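Local coordinates for protein ornithine carbamoyltransferase (Giardia intestinalis, PDB 3GRF) that probably interconverts citrulline plus phosphate and ornithine plus carbamoyl phosphate, in the arginine degradation pathway of this parasite, at residues A[239-244]-A[280-285]; A[160-165]-A[235-240]. All coordinates share one frame; numbering follows the deposited sequence.

Contact 1. Residues A[239-244]-A[280-285]; sequences YTDSWM and MNCLPA
The ring of Tyr239 lies across Met280 and reaches on to Cys282. CD2 rests 3.4 Å from Met280 CB, while the carbonyl carbon of Met280 sits over one ring face, offset toward the rim. The Met280 chain is bent at its last torsion (chi3 79°), and SD makes an oblique Met-aromatic contact 5.3 Å from the ring centroid. With CG anti to the backbone nitrogen (chi1 -171°), the Tyr239 side chain leans off the sheet and partly forward, and its OH ends 3.2 Å from Cys282 CB. That hydroxyl is hydrogen-bonded to Asp141 on helix 135-151, which packs beside Tyr239 as does helix 173-185; Glu306 of helix 303-322 touches Tyr239 and Met280.

Between the backbones, Thr240 N donates to Met280 O at 3.1 Å, a parallel-sheet bond. Past it the chains part and side chains fill in: Asp241 CB lies 3.7 Å from Cys282 SG, and Asp241 OD2 is held by Tyr166 and Asn172. Farther out, one water accepts from Ser242 N and donates to Pro284 O at 2.7 Å. Ser242 OG closes an ST turn by accepting from Met244 N.

Cys282-Leu283-Pro284, with a cis peptide before the proline, matches the Cys-Leu-Pro of the family's HCLP motif, here preceded by Asn281. In relatives this loop takes part in ornithine binding, so it probably borders that site here. The chemistry passes from apolar and sulfur packing to a carboxylate gripped by two partners and a single water joining the loops.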
loop_
_atom_site.group_PDB
_atom_site.type_symbol
_atom_site.label_atom_id
_atom_site.label_comp_id
_atom_site.label_asym_id
_atom_site.label_seq_id
_atom_site.Cartn_x
_atom_site.Cartn_y
_atom_site.Cartn_z
ATOM N N TYR A 239 2.826 -22.848 -25.781
ATOM C CA TYR A 239 2.494 -22.140 -24.576
ATOM C C TYR A 239 1.795 -23.173 -23.733
ATOM O O TYR A 239 1.014 -23.960 -24.253
ATOM C CB TYR A 239 1.579 -20.969 -24.962
ATOM C CG TYR A 239 1.246 -19.932 -23.909
ATOM C CD1 TYR A 239 0.613 -20.272 -22.716
ATOM C CD2 TYR A 239 1.494 -18.618 -24.149
ATOM C CE1 TYR A 239 0.261 -19.317 -21.782
ATOM C CE2 TYR A 239 1.134 -17.662 -23.262
ATOM C CZ TYR A 239 0.549 -18.017 -22.059
ATOM O OH TYR A 239 0.202 -17.043 -21.178
ATOM N N THR A 240 2.122 -23.202 -22.448
ATOM C CA THR A 240 1.403 -24.055 -21.506
ATOM C C THR A 240 1.233 -23.358 -20.176
ATOM O O THR A 240 1.791 -22.281 -19.952
ATOM C CB THR A 240 2.080 -25.433 -21.359
ATOM O OG1 THR A 240 1.198 -26.303 -20.632
ATOM C CG2 THR A 240 3.431 -25.321 -20.688
ATOM N N ASP A 241 0.400 -23.910 -19.302
ATOM C CA ASP A 241 0.319 -23.313 -17.973
ATOM C C ASP A 241 -0.161 -24.319 -16.951
ATOM O O ASP A 241 -0.422 -25.457 -17.302
ATOM C CB ASP A 241 -0.460 -21.954 -17.986
ATOM C CG ASP A 241 -1.980 -22.091 -17.807
ATOM O OD1 ASP A 241 -2.565 -21.208 -17.162
ATOM O OD2 ASP A 241 -2.596 -23.039 -18.308
ATOM N N SER A 242 -0.225 -23.879 -15.703
ATOM C CA SER A 242 -0.356 -24.716 -14.546
ATOM C C SER A 242 -1.489 -25.712 -14.706
ATOM O O SER A 242 -2.603 -25.342 -15.057
ATOM C CB SER A 242 -0.566 -23.824 -13.325
ATOM O OG SER A 242 -1.119 -24.567 -12.256
ATOM N N TRP A 243 -1.181 -26.980 -14.456
ATOM C CA TRP A 243 -2.164 -28.048 -14.317
ATOM C C TRP A 243 -2.995 -27.999 -13.020
ATOM O O TRP A 243 -4.044 -28.647 -12.953
ATOM C CB TRP A 243 -1.447 -29.387 -14.365
ATOM C CG TRP A 243 -0.940 -29.784 -15.714
ATOM C CD1 TRP A 243 -1.117 -29.122 -16.902
ATOM C CD2 TRP A 243 -0.192 -30.950 -16.012
ATOM N NE1 TRP A 243 -0.517 -29.814 -17.922
ATOM C CE2 TRP A 243 0.061 -30.943 -17.403
ATOM C CE3 TRP A 243 0.299 -32.014 -15.236
ATOM C CZ2 TRP A 243 0.785 -31.966 -18.040
ATOM C CZ3 TRP A 243 1.026 -33.029 -15.870
ATOM C CH2 TRP A 243 1.261 -32.993 -17.256
ATOM N N MET A 244 -2.519 -27.272 -12.003
ATOM C CA MET A 244 -3.172 -27.210 -10.678
ATOM C C MET A 244 -4.567 -26.601 -10.729
ATOM O O MET A 244 -4.720 -25.390 -10.910
ATOM C CB MET A 244 -2.315 -26.439 -9.655
ATOM C CG MET A 244 -3.118 -25.572 -8.632
ATOM S SD MET A 244 -3.557 -26.315 -7.027
ATOM C CE MET A 244 -2.376 -25.503 -5.921
ATOM N N MET A 280 6.507 -20.436 -24.029
ATOM C CA MET A 280 5.891 -19.484 -23.118
ATOM C C MET A 280 5.090 -20.220 -22.037
ATOM O O MET A 280 4.591 -21.309 -22.303
ATOM C CB MET A 280 4.933 -18.613 -23.917
ATOM C CG MET A 280 5.660 -17.791 -24.940
ATOM S SD MET A 280 4.629 -16.591 -25.826
ATOM C CE MET A 280 4.474 -15.233 -24.662
ATOM N N ASN A 281 4.967 -19.619 -20.851
ATOM C CA ASN A 281 4.117 -20.122 -19.728
ATOM C C ASN A 281 3.889 -18.878 -18.855
ATOM O O ASN A 281 4.864 -18.210 -18.399
ATOM C CB ASN A 281 4.883 -21.255 -18.957
ATOM C CG ASN A 281 4.121 -21.839 -17.734
ATOM O OD1 ASN A 281 4.351 -22.979 -17.356
ATOM N ND2 ASN A 281 3.242 -21.068 -17.124
ATOM N N CYS A 282 2.624 -18.521 -18.634
ATOM C CA CYS A 282 2.311 -17.286 -17.919
ATOM C C CYS A 282 2.754 -17.317 -16.453
ATOM O O CYS A 282 2.817 -16.267 -15.807
ATOM C CB CYS A 282 0.822 -16.972 -18.059
ATOM S SG CYS A 282 -0.296 -18.318 -17.562
ATOM N N LEU A 283 3.068 -18.510 -15.940
ATOM C CA LEU A 283 3.492 -18.725 -14.529
ATOM C C LEU A 283 2.316 -18.703 -13.531
ATOM O O LEU A 283 1.258 -18.193 -13.849
ATOM C CB LEU A 283 4.621 -17.769 -14.085
ATOM C CG LEU A 283 5.922 -17.753 -14.911
ATOM C CD1 LEU A 283 6.917 -16.671 -14.443
ATOM C CD2 LEU A 283 6.575 -19.150 -14.954
ATOM N N PRO A 284 2.485 -19.295 -12.333
ATOM C CA PRO A 284 3.610 -20.075 -11.791
ATOM C C PRO A 284 3.910 -21.361 -12.576
ATOM O O PRO A 284 2.980 -22.080 -12.988
ATOM C CB PRO A 284 3.140 -20.414 -10.373
ATOM C CG PRO A 284 1.664 -20.354 -10.458
ATOM C CD PRO A 284 1.393 -19.195 -11.349
ATOM N N ALA A 285 5.199 -21.610 -12.808
ATOM C CA ALA A 285 5.679 -22.823 -13.474
ATOM C C ALA A 285 5.945 -23.954 -12.477
ATOM O O ALA A 285 6.610 -23.746 -11.456
ATOM C CB ALA A 285 6.958 -22.524 -14.251
HETATM O O HOH W 1 1.278 -21.339 -14.948
#

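Contact 2. Residues A[160-165]-A[235-240]; sequences KGIKFA and VDVVYT
Phe164 packs its ring tip against the neighbouring strand: CZ is 3.5 Å from Tyr239 CB, and CD1 is 3.6 Å from Val237 CG1. The Phe164 and Tyr239 rings meet obliquely, their planes at 51°. Placing CG1 anti to the backbone nitrogen (chi1 -179°) turns that methyl of Val237 to the phenyl ring and leaves CG2 for Ile162, whose own CG2 is 3.7 Å away. Phe149 of helix 135-151 covers Ile162 and Val237, and Leu178 and Cys182 of helix 173-185 cover Phe164. On the other face of the sheet, Ala165 CB touches CG1 and CG2 of Val235, each at 4.0 Å.

Two bonds of 2.9 Å, Ala165 N to Val237 O and Tyr239 N to Ala165 O, join the strands in parallel pairing. Toward the start of the strands the pattern changes. Lys163 O takes a bond from Asp236 N and a weak one from Val237 N, while Asp236 OD1 accepts from Lys163 N at 2.7 Å, almost straight (168°), through its anti lone pair.

Here too the solvent side begins. The exposed Lys163 chain, bent at chi2, passes CD 3.2 Å from Asp236 OD1, yet its NZ stays 5.0 Å from that oxygen and makes a weak bond to Gly234 O. The other oxygen, OD2, is in a salt bridge with Arg276 and bonded to Ser274. Asp236 thus ties the entrances of three adjoining strands of the domain with one buried carboxylate, whose several donors would probably favour its ionised form.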
loop_
_atom_site.group_PDB
_atom_site.type_symbol
_atom_site.label_atom_id
_atom_site.label_comp_id
_atom_site.label_asym_id
_atom_site.label_seq_id
_atom_site.Cartn_x
_atom_site.Cartn_y
_atom_site.Cartn_z
ATOM N N LYS A 160 0.347 -12.661 -38.340
ATOM C CA LYS A 160 -0.296 -13.533 -39.309
ATOM C C LYS A 160 0.438 -14.848 -39.553
ATOM O O LYS A 160 -0.214 -15.875 -39.706
ATOM C CB LYS A 160 -0.500 -12.802 -40.629
ATOM C CG LYS A 160 -1.155 -11.451 -40.472
ATOM C CD LYS A 160 -2.622 -11.626 -40.312
ATOM C CE LYS A 160 -3.244 -10.469 -39.550
ATOM N NZ LYS A 160 -3.013 -9.120 -40.162
ATOM N N GLY A 161 1.777 -14.801 -39.587
ATOM C CA GLY A 161 2.635 -15.954 -39.906
ATOM C C GLY A 161 3.061 -16.791 -38.712
ATOM O O GLY A 161 3.620 -17.878 -38.874
ATOM N N ILE A 162 2.802 -16.286 -37.502
ATOM C CA ILE A 162 3.237 -16.967 -36.284
ATOM C C ILE A 162 2.185 -17.996 -35.942
ATOM O O ILE A 162 1.069 -17.624 -35.571
ATOM C CB ILE A 162 3.424 -16.016 -35.057
ATOM C CG1 ILE A 162 4.345 -14.862 -35.391
ATOM C CG2 ILE A 162 4.111 -16.773 -33.906
ATOM C CD1 ILE A 162 5.614 -15.320 -36.086
ATOM N N LYS A 163 2.528 -19.269 -36.079
ATOM C CA LYS A 163 1.601 -20.354 -35.699
ATOM C C LYS A 163 1.734 -20.558 -34.188
ATOM O O LYS A 163 2.843 -20.664 -33.697
ATOM C CB LYS A 163 1.924 -21.649 -36.446
ATOM C CG LYS A 163 1.704 -21.635 -37.975
ATOM C CD LYS A 163 3.047 -21.512 -38.697
ATOM C CE LYS A 163 3.028 -22.165 -40.056
ATOM N NZ LYS A 163 3.702 -23.503 -39.920
ATOM N N PHE A 164 0.605 -20.608 -33.465
ATOM C CA PHE A 164 0.604 -20.609 -32.000
ATOM C C PHE A 164 -0.004 -21.950 -31.525
ATOM O O PHE A 164 -0.989 -22.426 -32.094
ATOM C CB PHE A 164 -0.183 -19.406 -31.476
ATOM C CG PHE A 164 -0.306 -19.363 -29.952
ATOM C CD1 PHE A 164 0.590 -18.633 -29.192
ATOM C CD2 PHE A 164 -1.320 -20.078 -29.293
ATOM C CE1 PHE A 164 0.485 -18.603 -27.808
ATOM C CE2 PHE A 164 -1.433 -20.043 -27.943
ATOM C CZ PHE A 164 -0.533 -19.330 -27.189
ATOM N N ALA A 165 0.583 -22.592 -30.523
ATOM C CA ALA A 165 -0.123 -23.741 -29.901
ATOM C C ALA A 165 -0.205 -23.672 -28.370
ATOM O O ALA A 165 0.778 -23.317 -27.740
ATOM C CB ALA A 165 0.524 -25.079 -30.326
ATOM N N VAL A 235 4.843 -25.478 -35.286
ATOM C CA VAL A 235 4.331 -24.260 -34.643
ATOM C C VAL A 235 5.485 -23.334 -34.221
ATOM O O VAL A 235 6.621 -23.780 -34.076
ATOM C CB VAL A 235 3.329 -24.544 -33.471
ATOM C CG1 VAL A 235 2.116 -25.364 -33.951
ATOM C CG2 VAL A 235 4.024 -25.231 -32.318
ATOM N N ASP A 236 5.203 -22.047 -34.052
ATOM C CA ASP A 236 6.249 -21.064 -33.737
ATOM C C ASP A 236 6.272 -20.679 -32.257
ATOM O O ASP A 236 7.232 -20.083 -31.775
ATOM C CB ASP A 236 6.070 -19.810 -34.592
ATOM C CG ASP A 236 6.074 -20.108 -36.070
ATOM O OD1 ASP A 236 5.029 -19.895 -36.715
ATOM O OD2 ASP A 236 7.122 -20.547 -36.582
ATOM N N VAL A 237 5.191 -20.993 -31.541
ATOM C CA VAL A 237 5.056 -20.673 -30.119
ATOM C C VAL A 237 4.406 -21.895 -29.509
ATOM O O VAL A 237 3.406 -22.385 -30.045
ATOM C CB VAL A 237 4.115 -19.476 -29.816
ATOM C CG1 VAL A 237 4.061 -19.213 -28.260
ATOM C CG2 VAL A 237 4.567 -18.231 -30.577
ATOM N N VAL A 238 4.983 -22.368 -28.406
ATOM C CA VAL A 238 4.326 -23.383 -27.603
ATOM C C VAL A 238 4.086 -22.870 -26.188
ATOM O O VAL A 238 5.017 -22.540 -25.453
ATOM C CB VAL A 238 5.148 -24.669 -27.525
ATOM C CG1 VAL A 238 4.402 -25.733 -26.651
ATOM C CG2 VAL A 238 5.439 -25.213 -28.931
ATOM N N TYR A 239 2.826 -22.848 -25.781
ATOM C CA TYR A 239 2.494 -22.140 -24.576
ATOM C C TYR A 239 1.795 -23.173 -23.733
ATOM O O TYR A 239 1.014 -23.960 -24.253
ATOM C CB TYR A 239 1.579 -20.969 -24.962
ATOM C CG TYR A 239 1.246 -19.932 -23.909
ATOM C CD1 TYR A 239 0.613 -20.272 -22.716
ATOM C CD2 TYR A 239 1.494 -18.618 -24.149
ATOM C CE1 TYR A 239 0.261 -19.317 -21.782
ATOM C CE2 TYR A 239 1.134 -17.662 -23.262
ATOM C CZ TYR A 239 0.549 -18.017 -22.059
ATOM O OH TYR A 239 0.202 -17.043 -21.178
ATOM N N THR A 240 2.122 -23.202 -22.448
ATOM C CA THR A 240 1.403 -24.055 -21.506
ATOM C C THR A 240 1.233 -23.358 -20.176
ATOM O O THR A 240 1.791 -22.281 -19.952
ATOM C CB THR A 240 2.080 -25.433 -21.359
ATOM O OG1 THR A 240 1.198 -26.303 -20.632
ATOM C CG2 THR A 240 3.431 -25.321 -20.688
#

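How the contacts relate
Contacts 1 and 2 share Tyr239 and Thr240 and lie on the two sides of strand 237-240, their centres 15 Å apart. In the five-stranded parallel sheet of the Asp/Orn-binding domain, a Rossmann-like arrangement, 164-167 flanks this strand on one side and the outermost strand 278-281 on the other. Contact 2 pairs it from its start as far as Tyr239, and contact 1 takes over from Tyr239 onward. They also touch directly: Met280 N is 2.9 Å from Val238 O, probably a hydrogen bond, and Met280 SD packs 3.6 Å from Val237 CG1. In this family the C-terminal strand ends face the interdomain cleft, so contact 1 probably lies nearer the ornithine site than contact 2.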